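Local coordinates for core protein VP4 (PDB 2JHP) that caps viral RNA as a multifunctional enzyme of the bluetongue virus core, carrying methyltransferase-type domains that bind S-adenosyl-L-homocysteine, at residues V187-L201 and R214-P228. Sequence-based numbering, arbitrary orientation.
With SAH (S-adenosyl-L-homocysteine), chain C.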
ATOM      1  N   VAL A 187      -4.628 -18.270  -8.932  1.00 14.74           N
ATOM      2  CA  VAL A 187      -5.354 -18.540  -7.681  1.00 10.55           C
ATOM      3  C   VAL A 187      -5.481 -17.264  -6.845  1.00 16.14           C
ATOM      4  O   VAL A 187      -4.482 -16.721  -6.375  1.00 20.80           O
ATOM      5  CB  VAL A 187      -4.681 -19.654  -6.834  1.00 10.82           C
ATOM      6  CG1 VAL A 187      -5.449 -19.890  -5.516  1.00 19.13           C
ATOM      7  CG2 VAL A 187      -4.555 -20.956  -7.625  1.00  9.96           C
ATOM      8  N   TYR A 188      -6.711 -16.784  -6.680  1.00  8.40           N
ATOM      9  CA  TYR A 188      -6.988 -15.627  -5.799  1.00 -8.07           C
ATOM     10  C   TYR A 188      -8.362 -15.658  -5.096  1.00  8.53           C
ATOM     11  O   TYR A 188      -8.431 -15.553  -3.884  1.00 18.99           O
ATOM     12  CB  TYR A 188      -6.792 -14.290  -6.532  1.00  9.62           C
ATOM     13  CG  TYR A 188      -7.280 -13.109  -5.723  1.00  6.23           C
ATOM     14  CD1 TYR A 188      -6.615 -12.711  -4.539  1.00-13.86           C
ATOM     15  CD2 TYR A 188      -8.413 -12.396  -6.106  1.00-11.41           C
ATOM     16  CE1 TYR A 188      -7.052 -11.649  -3.785  1.00 47.67           C
ATOM     17  CE2 TYR A 188      -8.862 -11.318  -5.339  1.00 14.42           C
ATOM     18  CZ  TYR A 188      -8.165 -10.963  -4.183  1.00  4.84           C
ATOM     19  OH  TYR A 188      -8.587  -9.899  -3.420  1.00-10.74           O
ATOM     20  N   SER A 189      -9.434 -15.773  -5.875  1.00 14.82           N
ATOM     21  CA  SER A 189     -10.804 -15.692  -5.345  1.00 10.78           C
ATOM     22  C   SER A 189     -11.603 -16.977  -5.464  1.00 11.94           C
ATOM     23  O   SER A 189     -12.680 -17.080  -4.884  1.00 16.46           O
ATOM     24  CB  SER A 189     -11.598 -14.520  -5.968  1.00 12.27           C
ATOM     25  OG  SER A 189     -11.922 -14.751  -7.329  1.00 15.81           O
ATOM     26  N   ALA A 190     -11.080 -17.952  -6.206  1.00 17.93           N
ATOM     27  CA  ALA A 190     -11.753 -19.244  -6.366  1.00 12.24           C
ATOM     28  C   ALA A 190     -11.764 -20.030  -5.054  1.00 12.89           C
ATOM     29  O   ALA A 190     -10.717 -20.187  -4.424  1.00 16.86           O
ATOM     30  CB  ALA A 190     -11.088 -20.055  -7.456  1.00 15.04           C
ATOM     31  N   GLU A 191     -12.945 -20.509  -4.654  1.00 17.17           N
ATOM     32  CA  GLU A 191     -13.084 -21.401  -3.494  1.00  8.65           C
ATOM     33  C   GLU A 191     -12.822 -22.846  -3.867  1.00 12.89           C
ATOM     34  O   GLU A 191     -12.504 -23.665  -3.005  1.00 23.76           O
ATOM     35  CB  GLU A 191     -14.484 -21.327  -2.900  1.00  7.90           C
ATOM     36  CG  GLU A 191     -14.923 -19.939  -2.489  1.00 -0.59           C
ATOM     37  CD  GLU A 191     -16.428 -19.809  -2.506  1.00 68.13           C
ATOM     38  OE1 GLU A 191     -17.071 -20.154  -1.488  1.00 20.81           O
ATOM     39  OE2 GLU A 191     -16.961 -19.367  -3.548  1.00  8.82           O
ATOM     40  N   GLU A 192     -12.969 -23.164  -5.149  1.00 19.64           N
ATOM     41  CA  GLU A 192     -12.881 -24.541  -5.600  1.00 16.07           C
ATOM     42  C   GLU A 192     -12.191 -24.595  -6.951  1.00 22.08           C
ATOM     43  O   GLU A 192     -12.597 -23.912  -7.891  1.00 11.64           O
ATOM     44  CB  GLU A 192     -14.282 -25.145  -5.674  1.00 17.00           C
ATOM     45  CG  GLU A 192     -14.367 -26.612  -6.052  1.00 18.24           C
ATOM     46  CD  GLU A 192     -15.816 -27.068  -6.205  1.00 15.41           C
ATOM     47  OE1 GLU A 192     -16.192 -27.533  -7.305  1.00 35.62           O
ATOM     48  OE2 GLU A 192     -16.588 -26.938  -5.227  1.00 25.85           O
ATOM     49  N   VAL A 193     -11.138 -25.403  -7.032  1.00 13.06           N
ATOM     50  CA  VAL A 193     -10.382 -25.585  -8.261  1.00 17.23           C
ATOM     51  C   VAL A 193     -10.421 -27.027  -8.731  1.00 18.35           C
ATOM     52  O   VAL A 193     -10.087 -27.947  -7.989  1.00 19.64           O
ATOM     53  CB  VAL A 193      -8.893 -25.171  -8.100  1.00  8.26           C
ATOM     54  CG1 VAL A 193      -8.081 -25.574  -9.345  1.00 14.83           C
ATOM     55  CG2 VAL A 193      -8.779 -23.683  -7.828  1.00  5.47           C
ATOM     56  N   HIS A 194     -10.819 -27.198  -9.982  1.00 12.23           N
ATOM     57  CA  HIS A 194     -10.716 -28.467 -10.667  1.00 18.92           C
ATOM     58  C   HIS A 194      -9.474 -28.433 -11.564  1.00 20.54           C
ATOM     59  O   HIS A 194      -9.406 -27.661 -12.529  1.00 15.43           O
ATOM     60  CB  HIS A 194     -11.992 -28.730 -11.469  1.00 16.61           C
ATOM     61  CG  HIS A 194     -13.209 -28.901 -10.618  1.00 14.24           C
ATOM     62  ND1 HIS A 194     -13.787 -30.128 -10.385  1.00 24.16           N
ATOM     63  CD2 HIS A 194     -13.943 -28.000  -9.922  1.00-10.99           C
ATOM     64  CE1 HIS A 194     -14.832 -29.977  -9.588  1.00  0.61           C
ATOM     65  NE2 HIS A 194     -14.950 -28.694  -9.295  1.00 20.60           N
ATOM     66  N   TYR A 195      -8.490 -29.259 -11.215  1.00 12.93           N
ATOM     67  CA  TYR A 195      -7.171 -29.237 -11.849  1.00 16.42           C
ATOM     68  C   TYR A 195      -6.953 -30.536 -12.616  1.00  9.07           C
ATOM     69  O   TYR A 195      -6.595 -31.562 -12.038  1.00 13.68           O
ATOM     70  CB  TYR A 195      -6.086 -29.048 -10.775  1.00  9.01           C
ATOM     71  CG  TYR A 195      -4.669 -28.746 -11.249  1.00  9.33           C
ATOM     72  CD1 TYR A 195      -4.311 -28.813 -12.593  1.00 16.45           C
ATOM     73  CD2 TYR A 195      -3.676 -28.422 -10.327  1.00 11.83           C
ATOM     74  CE1 TYR A 195      -3.006 -28.538 -13.006  1.00 11.77           C
ATOM     75  CE2 TYR A 195      -2.368 -28.155 -10.725  1.00 20.86           C
ATOM     76  CZ  TYR A 195      -2.039 -28.213 -12.063  1.00 24.50           C
ATOM     77  OH  TYR A 195      -0.748 -27.942 -12.464  1.00 16.42           O
ATOM     78  N   ILE A 196      -7.185 -30.466 -13.923  1.00  7.92           N
ATOM     79  CA  ILE A 196      -7.066 -31.606 -14.822  1.00 17.23           C
ATOM     80  C   ILE A 196      -5.649 -31.648 -15.375  1.00 21.06           C
ATOM     81  O   ILE A 196      -5.151 -30.644 -15.894  1.00 16.73           O
ATOM     82  CB  ILE A 196      -8.036 -31.511 -16.059  1.00 11.31           C
ATOM     83  CG1 ILE A 196      -9.301 -30.662 -15.782  1.00  2.69           C
ATOM     84  CG2 ILE A 196      -8.322 -32.899 -16.622  1.00 23.94           C
ATOM     85  CD1 ILE A 196     -10.363 -31.313 -14.940  1.00 28.26           C
ATOM     86  N   GLY A 197      -5.020 -32.816 -15.290  1.00 22.21           N
ATOM     87  CA  GLY A 197      -3.641 -32.979 -15.728  1.00 27.49           C
ATOM     88  C   GLY A 197      -2.689 -32.497 -14.652  1.00 19.33           C
ATOM     89  O   GLY A 197      -1.668 -31.869 -14.948  1.00 30.26           O
ATOM     90  N   CYS A 198      -3.026 -32.801 -13.400  1.00 18.02           N
ATOM     91  CA  CYS A 198      -2.269 -32.319 -12.242  1.00 25.41           C
ATOM     92  C   CYS A 198      -0.861 -32.919 -12.104  1.00 30.97           C
ATOM     93  O   CYS A 198      -0.009 -32.360 -11.403  1.00 32.98           O
ATOM     94  CB  CYS A 198      -3.075 -32.520 -10.948  1.00 17.92           C
ATOM     95  SG  CYS A 198      -3.541 -34.241 -10.572  1.00 17.39           S
ATOM     96  N   GLY A 199      -0.623 -34.050 -12.757  1.00 35.55           N
ATOM     97  CA  GLY A 199       0.677 -34.711 -12.685  1.00 21.13           C
ATOM     98  C   GLY A 199       0.927 -35.400 -11.354  1.00  4.04           C
ATOM     99  O   GLY A 199       0.020 -36.014 -10.789  1.00 21.13           O
ATOM    100  N   ASP A 200       2.158 -35.290 -10.854  1.00 25.31           N
ATOM    101  CA  ASP A 200       2.574 -35.966  -9.619  1.00 36.94           C
ATOM    102  C   ASP A 200       2.307 -35.152  -8.345  1.00 37.55           C
ATOM    103  O   ASP A 200       2.621 -35.591  -7.239  1.00 33.76           O
ATOM    104  CB  ASP A 200       4.054 -36.365  -9.699  1.00 34.03           C
ATOM    105  CG  ASP A 200       4.997 -35.161  -9.733  1.00 -6.13           C
ATOM    106  OD1 ASP A 200       4.544 -34.007  -9.925  1.00 24.20           O
ATOM    107  OD2 ASP A 200       6.214 -35.382  -9.564  1.00 28.62           O
ATOM    108  N   LEU A 201       1.742 -33.961  -8.519  1.00 16.02           N
ATOM    109  CA  LEU A 201       1.297 -33.101  -7.411  1.00 12.14           C
ATOM    110  C   LEU A 201       2.409 -32.321  -6.692  1.00 17.87           C
ATOM    111  O   LEU A 201       2.127 -31.534  -5.780  1.00 51.53           O
ATOM    112  CB  LEU A 201       0.383 -33.866  -6.424  1.00-10.02           C
ATOM    113  CG  LEU A 201      -1.047 -34.226  -6.903  1.00 -9.66           C
ATOM    114  CD1 LEU A 201      -1.823 -34.907  -5.774  1.00-14.14           C
ATOM    115  CD2 LEU A 201      -1.845 -33.026  -7.428  1.00 -9.82           C
ATOM    116  N   ARG A 214      -3.770 -19.227   0.790  1.00 16.88           N
ATOM    117  CA  ARG A 214      -4.666 -19.443  -0.335  1.00 30.13           C
ATOM    118  C   ARG A 214      -4.769 -20.892  -0.768  1.00 25.09           C
ATOM    119  O   ARG A 214      -5.770 -21.279  -1.383  1.00 25.30           O
ATOM    120  CB  ARG A 214      -4.366 -18.529  -1.524  1.00 25.19           C
ATOM    121  CG  ARG A 214      -2.930 -18.268  -1.808  1.00 36.46           C
ATOM    122  CD  ARG A 214      -2.828 -17.193  -2.882  1.00 46.70           C
ATOM    123  NE  ARG A 214      -3.336 -15.890  -2.451  1.00 17.07           N
ATOM    124  CZ  ARG A 214      -2.770 -14.722  -2.760  1.00 27.24           C
ATOM    125  NH1 ARG A 214      -1.665 -14.684  -3.504  1.00 23.04           N
ATOM    126  NH2 ARG A 214      -3.298 -13.582  -2.318  1.00 30.93           N
ATOM    127  N   PHE A 215      -3.761 -21.697  -0.437  1.00 26.03           N
ATOM    128  CA  PHE A 215      -3.900 -23.141  -0.595  1.00 32.69           C
ATOM    129  C   PHE A 215      -5.027 -23.678   0.296  1.00 23.43           C
ATOM    130  O   PHE A 215      -5.983 -24.276  -0.206  1.00 25.30           O
ATOM    131  CB  PHE A 215      -2.597 -23.889  -0.326  1.00 24.36           C
ATOM    132  CG  PHE A 215      -2.741 -25.379  -0.445  1.00 20.66           C
ATOM    133  CD1 PHE A 215      -2.769 -25.990  -1.701  1.00 30.54           C
ATOM    134  CD2 PHE A 215      -2.885 -26.177   0.697  1.00 12.80           C
ATOM    135  CE1 PHE A 215      -2.917 -27.375  -1.826  1.00 18.69           C
ATOM    136  CE2 PHE A 215      -3.029 -27.567   0.593  1.00 18.15           C
ATOM    137  CZ  PHE A 215      -3.042 -28.169  -0.672  1.00 21.76           C
ATOM    138  N   ARG A 216      -4.916 -23.435   1.602  1.00 32.88           N
ATOM    139  CA  ARG A 216      -5.909 -23.913   2.573  1.00 19.93           C
ATOM    140  C   ARG A 216      -7.347 -23.462   2.296  1.00 15.77           C
ATOM    141  O   ARG A 216      -8.281 -24.233   2.514  1.00 24.77           O
ATOM    142  CB  ARG A 216      -5.506 -23.562   4.007  1.00 22.15           C
ATOM    143  CG  ARG A 216      -4.809 -24.708   4.725  1.00 26.14           C
ATOM    144  CD  ARG A 216      -4.861 -24.565   6.252  1.00 95.63           C
ATOM    145  NE  ARG A 216      -3.782 -23.767   6.855  1.00 31.81           N
ATOM    146  CZ  ARG A 216      -2.577 -23.528   6.324  1.00 17.64           C
ATOM    147  NH1 ARG A 216      -2.229 -24.025   5.134  1.00 44.34           N
ATOM    148  NH2 ARG A 216      -1.704 -22.784   6.998  1.00 32.21           N
ATOM    149  N   ARG A 217      -7.519 -22.233   1.805  1.00 26.66           N
ATOM    150  CA  ARG A 217      -8.854 -21.691   1.527  1.00 34.65           C
ATOM    151  C   ARG A 217      -9.503 -22.263   0.245  1.00 15.25           C
ATOM    152  O   ARG A 217     -10.636 -21.901  -0.110  1.00 34.34           O
ATOM    153  CB  ARG A 217      -8.816 -20.163   1.459  1.00 15.50           C
ATOM    154  CG  ARG A 217      -8.318 -19.447   2.711  1.00102.61           C
ATOM    155  CD  ARG A 217      -8.580 -17.934   2.634  1.00 23.00           C
ATOM    156  NE  ARG A 217      -8.335 -17.378   1.293  1.00 55.42           N
ATOM    157  CZ  ARG A 217      -7.159 -16.932   0.841  1.00 38.20           C
ATOM    158  NH1 ARG A 217      -6.076 -16.954   1.618  1.00 32.56           N
ATOM    159  NH2 ARG A 217      -7.068 -16.452  -0.398  1.00 50.97           N
ATOM    160  N   VAL A 218      -8.799 -23.158  -0.445  1.00 27.12           N
ATOM    161  CA  VAL A 218      -9.295 -23.677  -1.710  1.00 13.44           C
ATOM    162  C   VAL A 218      -9.588 -25.169  -1.632  1.00 17.22           C
ATOM    163  O   VAL A 218      -8.838 -25.920  -1.010  1.00 25.32           O
ATOM    164  CB  VAL A 218      -8.311 -23.346  -2.852  1.00 18.92           C
ATOM    165  CG1 VAL A 218      -8.519 -24.257  -4.068  1.00  8.76           C
ATOM    166  CG2 VAL A 218      -8.437 -21.877  -3.232  1.00 11.27           C
ATOM    167  N   LEU A 219     -10.696 -25.588  -2.234  1.00 21.95           N
ATOM    168  CA  LEU A 219     -10.965 -27.009  -2.401  1.00 25.88           C
ATOM    169  C   LEU A 219     -10.449 -27.494  -3.765  1.00 20.11           C
ATOM    170  O   LEU A 219     -10.890 -27.032  -4.817  1.00 22.18           O
ATOM    171  CB  LEU A 219     -12.450 -27.337  -2.204  1.00 12.23           C
ATOM    172  CG  LEU A 219     -12.818 -28.820  -2.341  1.00  8.46           C
ATOM    173  CD1 LEU A 219     -12.011 -29.686  -1.369  1.00  8.70           C
ATOM    174  CD2 LEU A 219     -14.327 -29.057  -2.173  1.00  9.26           C
ATOM    175  N   TRP A 220      -9.506 -28.430  -3.716  1.00 14.41           N
ATOM    176  CA  TRP A 220      -8.768 -28.876  -4.889  1.00 15.08           C
ATOM    177  C   TRP A 220      -9.241 -30.234  -5.400  1.00 17.40           C
ATOM    178  O   TRP A 220      -8.963 -31.257  -4.785  1.00 16.59           O
ATOM    179  CB  TRP A 220      -7.288 -28.988  -4.529  1.00 19.48           C
ATOM    180  CG  TRP A 220      -6.660 -27.712  -4.122  1.00 17.27           C
ATOM    181  CD1 TRP A 220      -6.516 -27.229  -2.852  1.00 14.78           C
ATOM    182  CD2 TRP A 220      -6.075 -26.744  -4.992  1.00 30.94           C
ATOM    183  NE1 TRP A 220      -5.875 -26.013  -2.880  1.00 33.13           N
ATOM    184  CE2 TRP A 220      -5.596 -25.690  -4.184  1.00  9.78           C
ATOM    185  CE3 TRP A 220      -5.922 -26.657  -6.379  1.00 10.28           C
ATOM    186  CZ2 TRP A 220      -4.967 -24.564  -4.716  1.00 15.94           C
ATOM    187  CZ3 TRP A 220      -5.290 -25.528  -6.914  1.00 17.32           C
ATOM    188  CH2 TRP A 220      -4.816 -24.501  -6.074  1.00 12.39           C
ATOM    189  N   HIS A 221      -9.957 -30.244  -6.518  1.00 26.84           N
ATOM    190  CA  HIS A 221     -10.281 -31.494  -7.200  1.00 23.80           C
ATOM    191  C   HIS A 221      -9.222 -31.716  -8.264  1.00 25.85           C
ATOM    192  O   HIS A 221      -9.146 -30.968  -9.235  1.00 20.19           O
ATOM    193  CB  HIS A 221     -11.663 -31.425  -7.840  1.00 22.27           C
ATOM    194  CG  HIS A 221     -12.790 -31.645  -6.880  1.00 35.70           C
ATOM    195  ND1 HIS A 221     -13.097 -32.887  -6.366  1.00 24.16           N
ATOM    196  CD2 HIS A 221     -13.698 -30.786  -6.359  1.00 15.10           C
ATOM    197  CE1 HIS A 221     -14.139 -32.781  -5.560  1.00  5.67           C
ATOM    198  NE2 HIS A 221     -14.523 -31.518  -5.538  1.00 29.39           N
ATOM    199  N   VAL A 222      -8.389 -32.727  -8.072  1.00 14.82           N
ATOM    200  CA  VAL A 222      -7.244 -32.943  -8.958  1.00 11.42           C
ATOM    201  C   VAL A 222      -7.391 -34.239  -9.759  1.00  9.33           C
ATOM    202  O   VAL A 222      -7.655 -35.300  -9.188  1.00 22.45           O
ATOM    203  CB  VAL A 222      -5.881 -32.888  -8.198  1.00  7.67           C
ATOM    204  CG1 VAL A 222      -5.696 -31.528  -7.518  1.00 17.67           C
ATOM    205  CG2 VAL A 222      -5.762 -34.008  -7.187  1.00 25.19           C
ATOM    206  N   TYR A 223      -7.230 -34.141 -11.077  1.00 18.52           N
ATOM    207  CA  TYR A 223      -7.520 -35.252 -11.984  1.00 16.83           C
ATOM    208  C   TYR A 223      -6.281 -35.683 -12.762  1.00 18.98           C
ATOM    209  O   TYR A 223      -5.662 -34.869 -13.452  1.00 20.19           O
ATOM    210  CB  TYR A 223      -8.607 -34.868 -12.991  1.00  6.60           C
ATOM    211  CG  TYR A 223      -9.884 -34.279 -12.428  1.00 53.90           C
ATOM    212  CD1 TYR A 223      -9.932 -32.955 -11.982  1.00 27.10           C
ATOM    213  CD2 TYR A 223     -11.061 -35.029 -12.394  1.00 23.59           C
ATOM    214  CE1 TYR A 223     -11.114 -32.403 -11.492  1.00 66.34           C
ATOM    215  CE2 TYR A 223     -12.252 -34.486 -11.907  1.00 64.18           C
ATOM    216  CZ  TYR A 223     -12.268 -33.172 -11.460  1.00  7.36           C
ATOM    217  OH  TYR A 223     -13.432 -32.631 -10.980  1.00 43.55           O
ATOM    218  N   ASP A 224      -5.932 -36.965 -12.645  1.00  8.38           N
ATOM    219  CA  ASP A 224      -4.839 -37.571 -13.421  1.00  2.93           C
ATOM    220  C   ASP A 224      -4.723 -39.057 -13.111  1.00 -6.81           C
ATOM    221  O   ASP A 224      -4.593 -39.441 -11.952  1.00  8.70           O
ATOM    222  CB  ASP A 224      -3.495 -36.883 -13.134  1.00 -8.37           C
ATOM    223  CG  ASP A 224      -2.472 -37.135 -14.211  1.00 40.17           C
ATOM    224  OD1 ASP A 224      -2.169 -38.304 -14.511  1.00 14.61           O
ATOM    225  OD2 ASP A 224      -1.958 -36.147 -14.759  1.00 18.49           O
ATOM    226  N   PRO A 225      -4.763 -39.899 -14.148  1.00 -9.56           N
ATOM    227  CA  PRO A 225      -4.466 -41.343 -14.038  1.00 -3.61           C
ATOM    228  C   PRO A 225      -3.236 -41.720 -13.178  1.00  6.74           C
ATOM    229  O   PRO A 225      -3.262 -42.755 -12.504  1.00 11.63           O
ATOM    230  CB  PRO A 225      -4.236 -41.757 -15.494  1.00 -4.37           C
ATOM    231  CG  PRO A 225      -5.155 -40.888 -16.250  1.00-16.79           C
ATOM    232  CD  PRO A 225      -5.133 -39.528 -15.530  1.00-11.43           C
ATOM    233  N   ILE A 226      -2.182 -40.902 -13.200  1.00 11.31           N
ATOM    234  CA  ILE A 226      -0.963 -41.184 -12.424  1.00 15.43           C
ATOM    235  C   ILE A 226      -0.807 -40.334 -11.147  1.00 29.95           C
ATOM    236  O   ILE A 226       0.285 -40.259 -10.571  1.00 17.50           O
ATOM    237  CB  ILE A 226       0.332 -41.091 -13.295  1.00 17.02           C
ATOM    238  CG1 ILE A 226       0.596 -39.648 -13.759  1.00  5.73           C
ATOM    239  CG2 ILE A 226       0.265 -42.071 -14.461  1.00 -3.05           C
ATOM    240  CD1 ILE A 226       2.084 -39.255 -13.804  1.00  1.83           C
ATOM    241  N   ALA A 227      -1.896 -39.711 -10.700  1.00 72.59           N
ATOM    242  CA  ALA A 227      -1.873 -38.912  -9.473  1.00127.38           C
ATOM    243  C   ALA A 227      -1.707 -39.787  -8.230  1.00 98.91           C
ATOM    244  O   ALA A 227      -2.443 -40.756  -8.056  1.00 62.87           O
ATOM    245  CB  ALA A 227      -3.128 -38.060  -9.362  1.00147.43           C
ATOM    246  N   PRO A 228      -0.736 -39.447  -7.366  1.00 55.03           N
ATOM    247  CA  PRO A 228      -0.494 -40.192  -6.130  1.00 31.32           C
ATOM    248  C   PRO A 228      -1.526 -39.868  -5.041  1.00 37.80           C
ATOM    249  O   PRO A 228      -2.388 -39.012  -5.251  1.00 40.69           O
ATOM    250  CB  PRO A 228       0.895 -39.707  -5.711  1.00  0.53           C
ATOM    251  CG  PRO A 228       0.955 -38.316  -6.213  1.00 37.05           C
ATOM    252  CD  PRO A 228       0.215 -38.329  -7.519  1.00 74.33           C
TER
HETATM  253  N   SAH C1646       0.484 -30.331 -14.049  1.00 23.02           N
HETATM  254  CA  SAH C1646       1.666 -31.250 -14.051  1.00 30.27           C
HETATM  255  CB  SAH C1646       2.338 -31.334 -15.424  1.00  5.58           C
HETATM  256  CG  SAH C1646       1.434 -31.894 -16.518  1.00 23.71           C
HETATM  257  SD  SAH C1646       1.986 -33.527 -17.051  1.00 38.74           S
HETATM  258  C   SAH C1646       2.668 -30.833 -12.979  1.00 31.49           C
HETATM  259  O   SAH C1646       2.720 -29.669 -12.576  1.00 32.51           O
HETATM  260  OXT SAH C1646       3.438 -31.657 -12.486  1.00 49.20           O
HETATM  261  C5' SAH C1646       0.513 -33.848 -18.041  1.00 20.83           C
HETATM  262  C4' SAH C1646      -0.328 -34.911 -17.357  1.00 31.39           C
HETATM  263  O4' SAH C1646      -1.602 -34.989 -17.942  1.00 26.03           O
HETATM  264  C3' SAH C1646       0.263 -36.306 -17.463  1.00 27.59           C
HETATM  265  O3' SAH C1646       0.786 -36.640 -16.204  1.00 22.62           O
HETATM  266  C2' SAH C1646      -0.902 -37.207 -17.844  1.00  5.55           C
HETATM  267  O2' SAH C1646      -1.047 -38.269 -16.932  1.00 49.50           O
HETATM  268  C1' SAH C1646      -2.096 -36.289 -17.709  1.00 29.06           C
HETATM  269  N9  SAH C1646      -3.222 -36.530 -18.624  1.00 46.31           N
HETATM  270  C8  SAH C1646      -3.197 -36.900 -19.943  1.00 24.84           C
HETATM  271  N7  SAH C1646      -4.474 -36.967 -20.386  1.00 57.23           N
HETATM  272  C5  SAH C1646      -5.307 -36.633 -19.377  1.00 42.35           C
HETATM  273  C6  SAH C1646      -6.691 -36.536 -19.279  1.00 54.30           C
HETATM  274  N6  SAH C1646      -7.457 -36.801 -20.332  1.00 26.20           N
HETATM  275  N1  SAH C1646      -7.267 -36.165 -18.077  1.00 19.24           N
HETATM  276  C2  SAH C1646      -6.477 -35.891 -16.983  1.00 11.89           C
HETATM  277  N3  SAH C1646      -5.102 -35.986 -17.091  1.00 44.99           N
HETATM  278  C4  SAH C1646      -4.529 -36.353 -18.264  1.00 22.67           C
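Strands 192-196 and 219-223 run parallel, their axes 4.6 Å apart and 14° from aligned, and backbone hydrogen bonds run from L219 N-E191 O at one end to G197 N-Y223 O at the other. With helices 202-210 and 212-216 between them in sequence, they form a beta-alpha-beta unit of the Rossmann-like methyltransferase fold. On one face, V193 packs CG1 against CZ3 of W220 at 3.7 Å, and V187 CG2 reaches CH2 of the same indole. W220 NE1 is tied to F215 O, which helps fix the ring's rotation; helix 202-210 adds L204 to this apolar layer. The other face carries an aromatic cluster of H194, H221 and Y223. The H194 ring lies nearly parallel to that of H221 but slid aside, planes at 17°. At the edge of the H194 ring, ND1 shares a 2.6 Å hydrogen bond with Y223 OH, while NE2 donates to E192 OE1, so the imidazole is gripped from both nitrogens. H221 ND1 turns instead to H238 of the neighbouring strand. I196 CD1 sits 3.4 Å from Y223 CD1. With chi1 at 59°, C198 turns SG back over the other strand, onto V222 CB. Beyond the C-terminal ends of the strands lies the S-adenosyl-L-homocysteine site: G197 O accepts from the ligand's amino N. D224 is shared between protein and ligand: OD2 takes G199 N from above the carboxylate plane and also ribose O3', whereas OD1 accepts I226 N in an Asx turn and ribose O2' at 2.7 Å.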